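Local coordinates for hypothetical protein APE2540 (Aeropyrum pernix, PDB 1WDV) that probably removes alanine from mischarged tRNA(Pro) by hydrolysis, as a trans-editing deacylase for prolyl-tRNA synthetase, at residues V43-V48 / G96-V101; Y56-P61 / V108-R113; E3-W8 / P100-P105; K119-G124 / L132-R137. All coordinates share one frame; numbering follows the deposited sequence.

Interactions 1 and 2 share the mixed five-stranded sheet, in which strands 43-50 and 55-61 are neighbours. Their centres are about 8 Å apart, and their segments alternate along the chain. Interaction 3 ties the N-terminal helix to the loop that also serves interaction 1, so the two share P100 and V101. Interaction 4 is the hairpin of strands 121-124 and 130-134, in the antiparallel three-stranded sheet. It comes last in the chain, about 12 Å from interaction 1 between centres. V43 N and Y122 O probably hydrogen-bond between the two sheets. P100 touches V59 of one sheet and L132 and F134 of the other, while V101 and A102 meet the N-terminal helix. One loop thus joins all three.

Interaction 1 (V43-V48 / G96-V101); sequences VKTLIV and GGVPPV
This is a buried contact between strand and loop near the centre of the chain, where T45 of strand 43-50 meets V98, P99 and P100. The two branches of T45 do different work. T45 OG1 stands beside the backbone N (chi1 -58°), which puts CG2 anti to that N, facing V98 CG1. T45 CG2 packs 3.7 Å from V98 CG1. T45 CG2 also lies 3.6 Å from P99 O. T45 OG1 lies 3.2 Å from V98 O. A water also links the two segments. It accepts from T45 N at 3.2 Å and donates to V98 O at 2.9 Å. Strand 43-50 belongs to the mixed sheet of the aminoacyl-tRNA editing domain, between strands 79-81 and 55-61, and the loop follows helix 84-91. V87 of that helix touches both I47 and V98. With an alanine here in place of T45, V98 O would probably lose its hydroxyl neighbour and a gap would open beside V98 CG1. P100 CB flanks the hydroxyl, 3.9 Å from T45 OG1. Further along the strand, I47 CD1 comes within 4.3 Å of V98 CG1.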
# COMPACT_ATOMS: atom_id res chain seq x y z
N VAL A 43 1.63 5.32 4.49
CA VAL A 43 0.48 4.63 3.93
C VAL A 43 0.59 3.13 4.04
O VAL A 43 1.67 2.56 3.96
CB VAL A 43 0.27 5.00 2.44
CG1 VAL A 43 -0.06 6.48 2.34
CG2 VAL A 43 1.54 4.71 1.63
N LYS A 44 -0.55 2.48 4.25
CA LYS A 44 -0.52 1.03 4.34
C LYS A 44 -1.19 0.43 3.12
O LYS A 44 -2.15 1.00 2.61
CB LYS A 44 -1.20 0.57 5.63
CG LYS A 44 -2.47 1.28 5.97
CD LYS A 44 -2.58 1.38 7.50
CE LYS A 44 -3.93 1.94 7.95
NZ LYS A 44 -4.11 1.76 9.43
N THR A 45 -0.61 -0.67 2.64
CA THR A 45 -1.12 -1.43 1.50
C THR A 45 -1.87 -2.57 2.15
O THR A 45 -1.25 -3.49 2.67
CB THR A 45 0.02 -2.04 0.65
OG1 THR A 45 0.89 -1.00 0.18
CG2 THR A 45 -0.54 -2.73 -0.57
N LEU A 46 -3.19 -2.49 2.14
CA LEU A 46 -4.00 -3.54 2.75
C LEU A 46 -4.50 -4.52 1.72
O LEU A 46 -5.06 -4.12 0.70
CB LEU A 46 -5.23 -2.92 3.43
CG LEU A 46 -4.91 -1.85 4.47
CD1 LEU A 46 -6.25 -1.23 4.98
CD2 LEU A 46 -4.10 -2.48 5.60
N ILE A 47 -4.33 -5.81 1.98
CA ILE A 47 -4.84 -6.78 1.01
C ILE A 47 -6.29 -7.12 1.36
O ILE A 47 -6.62 -7.47 2.51
CB ILE A 47 -3.97 -8.06 1.00
CG1 ILE A 47 -2.51 -7.69 0.69
CG2 ILE A 47 -4.50 -9.06 -0.01
CD1 ILE A 47 -2.29 -7.00 -0.69
N VAL A 48 -7.16 -7.02 0.35
CA VAL A 48 -8.58 -7.28 0.53
C VAL A 48 -8.99 -8.40 -0.42
O VAL A 48 -8.52 -8.45 -1.57
CB VAL A 48 -9.38 -5.99 0.23
CG1 VAL A 48 -10.88 -6.23 0.29
CG2 VAL A 48 -8.98 -4.93 1.28
N GLY A 96 4.64 -6.53 7.51
CA GLY A 96 4.93 -5.10 7.65
C GLY A 96 5.69 -4.42 6.51
O GLY A 96 6.23 -3.31 6.67
N GLY A 97 5.73 -5.06 5.35
CA GLY A 97 6.46 -4.44 4.26
C GLY A 97 5.82 -4.58 2.89
O GLY A 97 6.51 -4.47 1.87
N VAL A 98 4.50 -4.81 2.85
CA VAL A 98 3.80 -4.99 1.57
C VAL A 98 3.86 -3.72 0.74
O VAL A 98 3.37 -2.69 1.17
CB VAL A 98 2.33 -5.38 1.81
CG1 VAL A 98 1.58 -5.61 0.47
CG2 VAL A 98 2.28 -6.68 2.63
N PRO A 99 4.48 -3.78 -0.44
CA PRO A 99 4.59 -2.61 -1.32
C PRO A 99 3.34 -2.44 -2.18
O PRO A 99 2.56 -3.37 -2.35
CB PRO A 99 5.81 -2.92 -2.16
CG PRO A 99 5.66 -4.46 -2.36
CD PRO A 99 5.17 -4.95 -1.01
N PRO A 100 3.14 -1.24 -2.76
CA PRO A 100 1.98 -0.98 -3.62
C PRO A 100 2.28 -1.29 -5.09
O PRO A 100 1.44 -1.12 -5.97
CB PRO A 100 1.71 0.52 -3.37
CG PRO A 100 3.09 1.07 -3.23
CD PRO A 100 3.79 0.03 -2.35
N VAL A 101 3.50 -1.74 -5.36
CA VAL A 101 3.92 -2.10 -6.71
C VAL A 101 4.72 -3.39 -6.63
O VAL A 101 5.11 -3.84 -5.54
CB VAL A 101 4.81 -1.00 -7.35
CG1 VAL A 101 4.03 0.29 -7.49
CG2 VAL A 101 6.09 -0.78 -6.51
O HOH W 1 2.27 -1.57 3.55

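Interaction 2 (Y56-P61 / V108-R113); sequences YAVVIP and VLVVDR
V108 O takes two contacts from the Y56-A57 peptide. A57 N donates to V108 O at 2.8 Å, tilted 35° from the carbonyl plane, and Y56 CA adds a weaker CH contact to the same oxygen at 3.2 Å. The next bonds follow the parallel ladder. V110 N donates to A57 O, V59 N to V110 O at 2.9 Å, and D112 N to V59 O, the last with an N-H...O angle of 169°. Y56 pairs with V108, A57 with L109, V58 with V110 and V59 with V111.

Side chains fill both faces of the pair. Y56 lies beside V108 and points the same way, its CG anti to the carbonyl carbon (chi1 -53°). This sets Y56 ring atom CD2 3.7 Å from V108 CB and 4.3 Å from V110 CG2. On the other face, L109 CD1 folds back over the neighbouring strand. L109 CD1 reaches 3.9 Å from V59 CG2 and 4.1 Å from A57 CB. An alanine in place of Y56 would probably uncover V108 and leave D50 OD2 without its bond to the phenol. At the far end D112 CB lies 3.6 Å from V59 O, while D112 OD2 is taken by V150 N and S151 OG.

Strands 55-61 and 108-112 are parallel neighbours inside the mixed sheet; the chain between them includes helices 68-75 and 84-91 and strand 79-81. Strand 43-50 flanks 55-61, and strand 146-148 flanks 108-112. M71 and L74 of helix 68-75 cover the face of V58 and V110, and L139 and V140 of helix 136-143 cover that of L109 and V111.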
# COMPACT_ATOMS: atom_id res chain seq x y z
N TYR A 56 -7.28 -7.58 -3.94
CA TYR A 56 -7.00 -6.17 -4.10
C TYR A 56 -5.93 -5.69 -3.11
O TYR A 56 -5.79 -6.26 -2.03
CB TYR A 56 -8.27 -5.36 -3.83
CG TYR A 56 -9.47 -5.78 -4.63
CD1 TYR A 56 -10.23 -6.88 -4.24
CD2 TYR A 56 -9.85 -5.07 -5.77
CE1 TYR A 56 -11.35 -7.28 -4.96
CE2 TYR A 56 -10.99 -5.48 -6.51
CZ TYR A 56 -11.72 -6.58 -6.08
OH TYR A 56 -12.82 -7.03 -6.78
N ALA A 57 -5.17 -4.67 -3.51
CA ALA A 57 -4.17 -4.04 -2.65
C ALA A 57 -4.74 -2.62 -2.56
O ALA A 57 -4.88 -1.94 -3.56
CB ALA A 57 -2.80 -4.02 -3.31
N VAL A 58 -5.07 -2.20 -1.34
CA VAL A 58 -5.73 -0.92 -1.12
C VAL A 58 -4.83 -0.02 -0.28
O VAL A 58 -4.54 -0.33 0.88
CB VAL A 58 -7.09 -1.18 -0.39
CG1 VAL A 58 -7.91 0.14 -0.31
CG2 VAL A 58 -7.88 -2.27 -1.16
N VAL A 59 -4.40 1.09 -0.86
CA VAL A 59 -3.50 2.02 -0.20
C VAL A 59 -4.27 3.14 0.47
O VAL A 59 -4.97 3.92 -0.20
CB VAL A 59 -2.50 2.63 -1.20
CG1 VAL A 59 -1.52 3.50 -0.48
CG2 VAL A 59 -1.75 1.50 -1.94
N ILE A 60 -4.14 3.21 1.80
CA ILE A 60 -4.84 4.23 2.58
C ILE A 60 -3.91 4.94 3.56
O ILE A 60 -2.80 4.47 3.85
CB ILE A 60 -6.04 3.63 3.40
CG1 ILE A 60 -5.53 2.72 4.51
CG2 ILE A 60 -6.97 2.81 2.45
CD1 ILE A 60 -6.66 2.29 5.51
N PRO A 61 -4.32 6.13 4.04
CA PRO A 61 -3.54 6.92 5.00
C PRO A 61 -3.34 6.12 6.28
O PRO A 61 -4.22 5.36 6.69
CB PRO A 61 -4.41 8.15 5.26
CG PRO A 61 -5.27 8.23 4.05
CD PRO A 61 -5.58 6.81 3.70
N VAL A 108 -5.39 -6.31 -7.84
CA VAL A 108 -5.90 -5.04 -8.33
C VAL A 108 -5.58 -3.93 -7.34
O VAL A 108 -5.96 -4.02 -6.16
CB VAL A 108 -7.40 -5.14 -8.50
CG1 VAL A 108 -7.98 -3.79 -8.90
CG2 VAL A 108 -7.70 -6.23 -9.54
N LEU A 109 -4.92 -2.88 -7.82
CA LEU A 109 -4.55 -1.77 -6.94
C LEU A 109 -5.62 -0.67 -6.84
O LEU A 109 -6.18 -0.25 -7.86
CB LEU A 109 -3.24 -1.15 -7.44
CG LEU A 109 -2.63 0.02 -6.66
CD1 LEU A 109 -2.21 -0.49 -5.29
CD2 LEU A 109 -1.44 0.60 -7.41
N VAL A 110 -5.90 -0.24 -5.62
CA VAL A 110 -6.90 0.81 -5.34
C VAL A 110 -6.19 1.84 -4.44
O VAL A 110 -5.56 1.47 -3.46
CB VAL A 110 -8.13 0.24 -4.57
CG1 VAL A 110 -9.13 1.35 -4.25
CG2 VAL A 110 -8.80 -0.87 -5.39
N VAL A 111 -6.32 3.13 -4.77
CA VAL A 111 -5.66 4.18 -3.98
C VAL A 111 -6.70 5.14 -3.42
O VAL A 111 -7.56 5.62 -4.16
CB VAL A 111 -4.65 4.96 -4.86
CG1 VAL A 111 -4.00 6.10 -4.07
CG2 VAL A 111 -3.53 4.01 -5.30
N ASP A 112 -6.67 5.38 -2.11
CA ASP A 112 -7.64 6.31 -1.55
C ASP A 112 -7.37 7.73 -2.05
O ASP A 112 -6.25 8.22 -1.96
CB ASP A 112 -7.63 6.31 -0.04
CG ASP A 112 -8.84 7.04 0.51
OD1 ASP A 112 -8.89 8.30 0.46
OD2 ASP A 112 -9.78 6.38 0.95
N ARG A 113 -8.41 8.41 -2.53
CA ARG A 113 -8.19 9.74 -3.11
C ARG A 113 -7.68 10.79 -2.13
O ARG A 113 -7.10 11.78 -2.57
CB ARG A 113 -9.45 10.26 -3.84
CG ARG A 113 -10.27 11.27 -3.08
CD ARG A 113 -11.55 11.67 -3.80
NE ARG A 113 -12.40 10.54 -4.14
CZ ARG A 113 -12.51 10.02 -5.35
NH1 ARG A 113 -11.82 10.51 -6.38
NH2 ARG A 113 -13.33 9.00 -5.55

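Interaction 3 (E3-W8 / P100-P105); sequences EKVEEW and PVALPP
V101 sets its isopropyl group over one face of the W8 indole, and A102 presses against the helix just beside it. V101 CB stands above the middle of the ring. V101 CG1 makes a CH-pi contact with the six-membered ring of W8, 3.6 Å from its centroid and 13° off the ring normal. V101 CG2 spreads to the same face, 3.8 Å from W8 CE3. The side chains of W8 and V101 cross at about a right angle.

The W8 torsion explains the meeting. Its CG lies anti to the backbone N (chi1 -172°), which carries the indole away from the helix to lie across the loop. The five-membered end of the same face lies near the backbone, with W8 CD1 3.8 Å from A102 N.

A102 has a positive phi of 62°. Its methyl turns toward the helix, where A102 CB lies 3.8 Å from K4 O. A102 CB also comes 4.1 Å from W8 CB and 4.2 Å from K4 CB. V5 adds lighter contacts, one branch to each loop residue; V5 CG1 lies 4.4 Å from V101 CG2. The two segments share no hydrogen bond. A102 O is instead bonded to Y93 OH.

Other residues extend the cluster. The ring of W16 meets that of W8, and L139 and A142 of helix 136-143 touch V101 and W8 respectively.

K4, V5 and W8 follow the i, i+1, i+4 spacing of one helix face. This is the pattern of an amphipathic N-terminal helix docked by its apolar side on a loop of the editing domain.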
# COMPACT_ATOMS: atom_id res chain seq x y z
N GLU A 3 14.39 -6.30 -3.67
CA GLU A 3 14.93 -6.37 -5.06
C GLU A 3 13.86 -6.08 -6.09
O GLU A 3 14.07 -5.26 -6.98
CB GLU A 3 15.54 -7.76 -5.33
CG GLU A 3 14.55 -8.92 -5.26
CD GLU A 3 15.20 -10.29 -5.40
OE1 GLU A 3 16.07 -10.62 -4.56
OE2 GLU A 3 14.85 -11.03 -6.35
N LYS A 4 12.71 -6.73 -5.98
CA LYS A 4 11.63 -6.53 -6.94
C LYS A 4 11.14 -5.09 -6.95
O LYS A 4 10.86 -4.55 -8.01
CB LYS A 4 10.45 -7.46 -6.65
CG LYS A 4 10.78 -8.96 -6.70
CD LYS A 4 9.50 -9.82 -6.77
CE LYS A 4 9.86 -11.31 -6.78
NZ LYS A 4 8.80 -12.15 -7.42
N VAL A 5 11.02 -4.47 -5.78
CA VAL A 5 10.54 -3.10 -5.72
C VAL A 5 11.56 -2.17 -6.36
O VAL A 5 11.19 -1.31 -7.14
CB VAL A 5 10.25 -2.66 -4.26
CG1 VAL A 5 9.86 -1.21 -4.21
CG2 VAL A 5 9.16 -3.53 -3.72
N GLU A 6 12.84 -2.35 -6.03
CA GLU A 6 13.90 -1.51 -6.61
C GLU A 6 13.94 -1.67 -8.13
O GLU A 6 14.10 -0.69 -8.86
CB GLU A 6 15.27 -1.87 -6.01
CG GLU A 6 15.46 -1.37 -4.58
CD GLU A 6 16.71 -1.93 -3.90
OE1 GLU A 6 17.84 -1.62 -4.37
OE2 GLU A 6 16.57 -2.69 -2.90
N GLU A 7 13.81 -2.92 -8.60
CA GLU A 7 13.83 -3.22 -10.03
C GLU A 7 12.61 -2.59 -10.73
O GLU A 7 12.68 -2.19 -11.89
CB GLU A 7 13.83 -4.75 -10.27
CG GLU A 7 15.03 -5.54 -9.69
CD GLU A 7 14.84 -7.09 -9.75
OE1 GLU A 7 13.82 -7.61 -9.23
OE2 GLU A 7 15.71 -7.80 -10.31
N TRP A 8 11.49 -2.49 -10.02
CA TRP A 8 10.28 -1.94 -10.59
C TRP A 8 10.47 -0.44 -10.83
O TRP A 8 10.11 0.08 -11.88
CB TRP A 8 9.09 -2.18 -9.63
CG TRP A 8 7.74 -1.81 -10.20
CD1 TRP A 8 6.87 -2.66 -10.83
CD2 TRP A 8 7.13 -0.52 -10.20
NE1 TRP A 8 5.75 -1.97 -11.22
CE2 TRP A 8 5.88 -0.65 -10.85
CE3 TRP A 8 7.50 0.74 -9.71
CZ2 TRP A 8 5.01 0.43 -11.03
CZ3 TRP A 8 6.63 1.82 -9.89
CH2 TRP A 8 5.40 1.65 -10.54
N PRO A 100 3.14 -1.24 -2.76
CA PRO A 100 1.98 -0.98 -3.62
C PRO A 100 2.28 -1.29 -5.09
O PRO A 100 1.44 -1.12 -5.97
CB PRO A 100 1.71 0.52 -3.37
CG PRO A 100 3.09 1.07 -3.23
CD PRO A 100 3.79 0.03 -2.35
N VAL A 101 3.50 -1.74 -5.36
CA VAL A 101 3.92 -2.10 -6.71
C VAL A 101 4.72 -3.39 -6.63
O VAL A 101 5.11 -3.84 -5.54
CB VAL A 101 4.81 -1.00 -7.35
CG1 VAL A 101 4.03 0.29 -7.49
CG2 VAL A 101 6.09 -0.78 -6.51
N ALA A 102 4.96 -3.99 -7.80
CA ALA A 102 5.72 -5.24 -7.89
C ALA A 102 5.06 -6.41 -7.14
O ALA A 102 5.73 -7.32 -6.60
CB ALA A 102 7.16 -5.01 -7.39
N LEU A 103 3.73 -6.39 -7.13
CA LEU A 103 2.93 -7.47 -6.54
C LEU A 103 2.53 -8.41 -7.70
O LEU A 103 2.70 -8.05 -8.89
CB LEU A 103 1.64 -6.90 -5.93
CG LEU A 103 1.79 -5.90 -4.78
CD1 LEU A 103 0.44 -5.24 -4.51
CD2 LEU A 103 2.31 -6.65 -3.54
N PRO A 104 2.03 -9.63 -7.37
CA PRO A 104 1.61 -10.55 -8.45
C PRO A 104 0.57 -9.79 -9.30
O PRO A 104 -0.27 -9.04 -8.77
CB PRO A 104 1.05 -11.74 -7.69
CG PRO A 104 2.00 -11.82 -6.49
CD PRO A 104 2.08 -10.33 -6.07
N PRO A 105 0.60 -9.98 -10.62
CA PRO A 105 -0.32 -9.28 -11.52
C PRO A 105 -1.82 -9.46 -11.40
O PRO A 105 -2.57 -8.72 -12.03
CB PRO A 105 0.23 -9.61 -12.90
CG PRO A 105 0.75 -11.01 -12.70
CD PRO A 105 1.44 -10.94 -11.35

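Interaction 4 (K119-G124 / L132-R137); sequences KKVYGG and LEFSPR
V121 and F134 form a hydrogen-bonded antiparallel pair, and G123 and L132 form the next. V121 N donates to F134 O at 2.9 Å, and F134 N returns the bond to V121 O at 3.0 Å. G123 N reaches L132 O at 2.8 Å. L132 N bonds G123 O at the same 2.8 Å, but it sits 46° out of the carbonyl plane. G124 O has no partner in the model, though the contact buries it against L132 CB.

Between these pairs, Y122 and E133 lie side by side, with ring and carboxylate planes 73° apart. E133 OE2 accepts a hydrogen bond from a water that also accepts one from K120 NZ at 2.8 Å. The direct salt bridge from K120 NZ to E133 OE2 is long, at 3.9 Å. K120 bends at chi3 (-58°), its CD resting on E133 CG. A second water joins Y122 OH to E133 OE1, and R17 NH2 adds a salt bridge to OE1.

On the other face, V121 CG2 sits over the F134 ring, 3.7 Å from its centroid, and touches the ring carbon P136 CG. S135 is the N-cap of helix 136-143, its OG bonded to E138 N.

With R17, K120 and two waters around it, the E133 carboxylate is likely to stay ionised.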
# COMPACT_ATOMS: atom_id res chain seq x y z
N LYS A 119 2.27 15.19 -1.99
CA LYS A 119 3.32 14.93 -2.97
C LYS A 119 4.17 13.73 -2.64
O LYS A 119 4.63 13.03 -3.55
CB LYS A 119 4.22 16.16 -3.14
CG LYS A 119 3.42 17.36 -3.64
CD LYS A 119 4.26 18.34 -4.45
CE LYS A 119 3.36 19.20 -5.34
NZ LYS A 119 4.16 20.08 -6.23
N LYS A 120 4.37 13.47 -1.36
CA LYS A 120 5.23 12.37 -0.94
C LYS A 120 4.64 11.60 0.23
O LYS A 120 4.15 12.18 1.21
CB LYS A 120 6.60 12.95 -0.55
CG LYS A 120 7.61 11.97 -0.02
CD LYS A 120 8.97 12.69 0.15
CE LYS A 120 9.44 13.27 -1.20
NZ LYS A 120 10.73 14.04 -1.11
N VAL A 121 4.64 10.28 0.10
CA VAL A 121 4.15 9.42 1.18
C VAL A 121 5.13 8.28 1.31
O VAL A 121 6.03 8.12 0.47
CB VAL A 121 2.71 8.86 0.95
CG1 VAL A 121 1.70 10.04 0.89
CG2 VAL A 121 2.65 8.05 -0.34
N TYR A 122 4.98 7.51 2.39
CA TYR A 122 5.91 6.41 2.65
C TYR A 122 5.15 5.13 2.85
O TYR A 122 4.39 4.99 3.83
CB TYR A 122 6.73 6.74 3.91
CG TYR A 122 7.46 8.05 3.83
CD1 TYR A 122 6.83 9.23 4.21
CD2 TYR A 122 8.73 8.12 3.28
CE1 TYR A 122 7.46 10.47 4.04
CE2 TYR A 122 9.37 9.33 3.10
CZ TYR A 122 8.73 10.50 3.47
OH TYR A 122 9.36 11.71 3.26
N GLY A 123 5.33 4.20 1.91
CA GLY A 123 4.61 2.93 1.97
C GLY A 123 5.51 1.73 2.24
O GLY A 123 6.68 1.89 2.61
N GLY A 124 4.97 0.53 2.06
CA GLY A 124 5.77 -0.66 2.30
C GLY A 124 6.86 -0.75 1.25
O GLY A 124 6.62 -0.55 0.06
N LEU A 132 8.95 2.71 1.23
CA LEU A 132 9.05 3.24 -0.13
C LEU A 132 8.56 4.68 -0.14
O LEU A 132 7.39 4.94 0.16
CB LEU A 132 8.17 2.43 -1.08
CG LEU A 132 8.01 2.96 -2.52
CD1 LEU A 132 9.36 2.90 -3.23
CD2 LEU A 132 6.97 2.12 -3.26
N GLU A 133 9.44 5.61 -0.49
CA GLU A 133 9.08 7.02 -0.57
C GLU A 133 8.59 7.21 -2.00
O GLU A 133 9.37 7.02 -2.96
CB GLU A 133 10.29 7.89 -0.32
CG GLU A 133 10.06 9.37 -0.52
CD GLU A 133 11.39 10.11 -0.49
OE1 GLU A 133 11.89 10.40 0.61
OE2 GLU A 133 11.97 10.33 -1.57
N PHE A 134 7.31 7.56 -2.16
CA PHE A 134 6.74 7.74 -3.50
C PHE A 134 5.63 8.79 -3.59
O PHE A 134 5.13 9.28 -2.60
CB PHE A 134 6.19 6.38 -4.00
CG PHE A 134 4.90 5.93 -3.34
CD1 PHE A 134 3.66 6.19 -3.94
CD2 PHE A 134 4.92 5.22 -2.13
CE1 PHE A 134 2.47 5.74 -3.35
CE2 PHE A 134 3.74 4.77 -1.53
CZ PHE A 134 2.50 5.03 -2.14
N SER A 135 5.24 9.10 -4.82
CA SER A 135 4.19 10.08 -5.08
C SER A 135 2.91 9.33 -5.41
O SER A 135 2.90 8.53 -6.34
CB SER A 135 4.55 10.93 -6.30
OG SER A 135 3.36 11.49 -6.87
N PRO A 136 1.82 9.59 -4.68
CA PRO A 136 0.55 8.93 -4.94
C PRO A 136 0.09 9.14 -6.38
O PRO A 136 -0.31 8.21 -7.06
CB PRO A 136 -0.39 9.58 -3.94
CG PRO A 136 0.52 9.77 -2.73
CD PRO A 136 1.80 10.31 -3.39
N ARG A 137 0.18 10.38 -6.86
CA ARG A 137 -0.24 10.61 -8.24
C ARG A 137 0.58 9.82 -9.25
O ARG A 137 0.02 9.29 -10.22
CB ARG A 137 -0.16 12.09 -8.58
CG ARG A 137 -1.25 12.81 -7.89
CD ARG A 137 -1.32 14.25 -8.34
NE ARG A 137 -2.65 14.78 -8.09
CZ ARG A 137 -2.88 16.05 -7.80
NH1 ARG A 137 -1.86 16.90 -7.74
NH2 ARG A 137 -4.13 16.45 -7.59
O HOH W 2 13.16 12.79 -1.67
O HOH W 3 12.15 11.62 2.94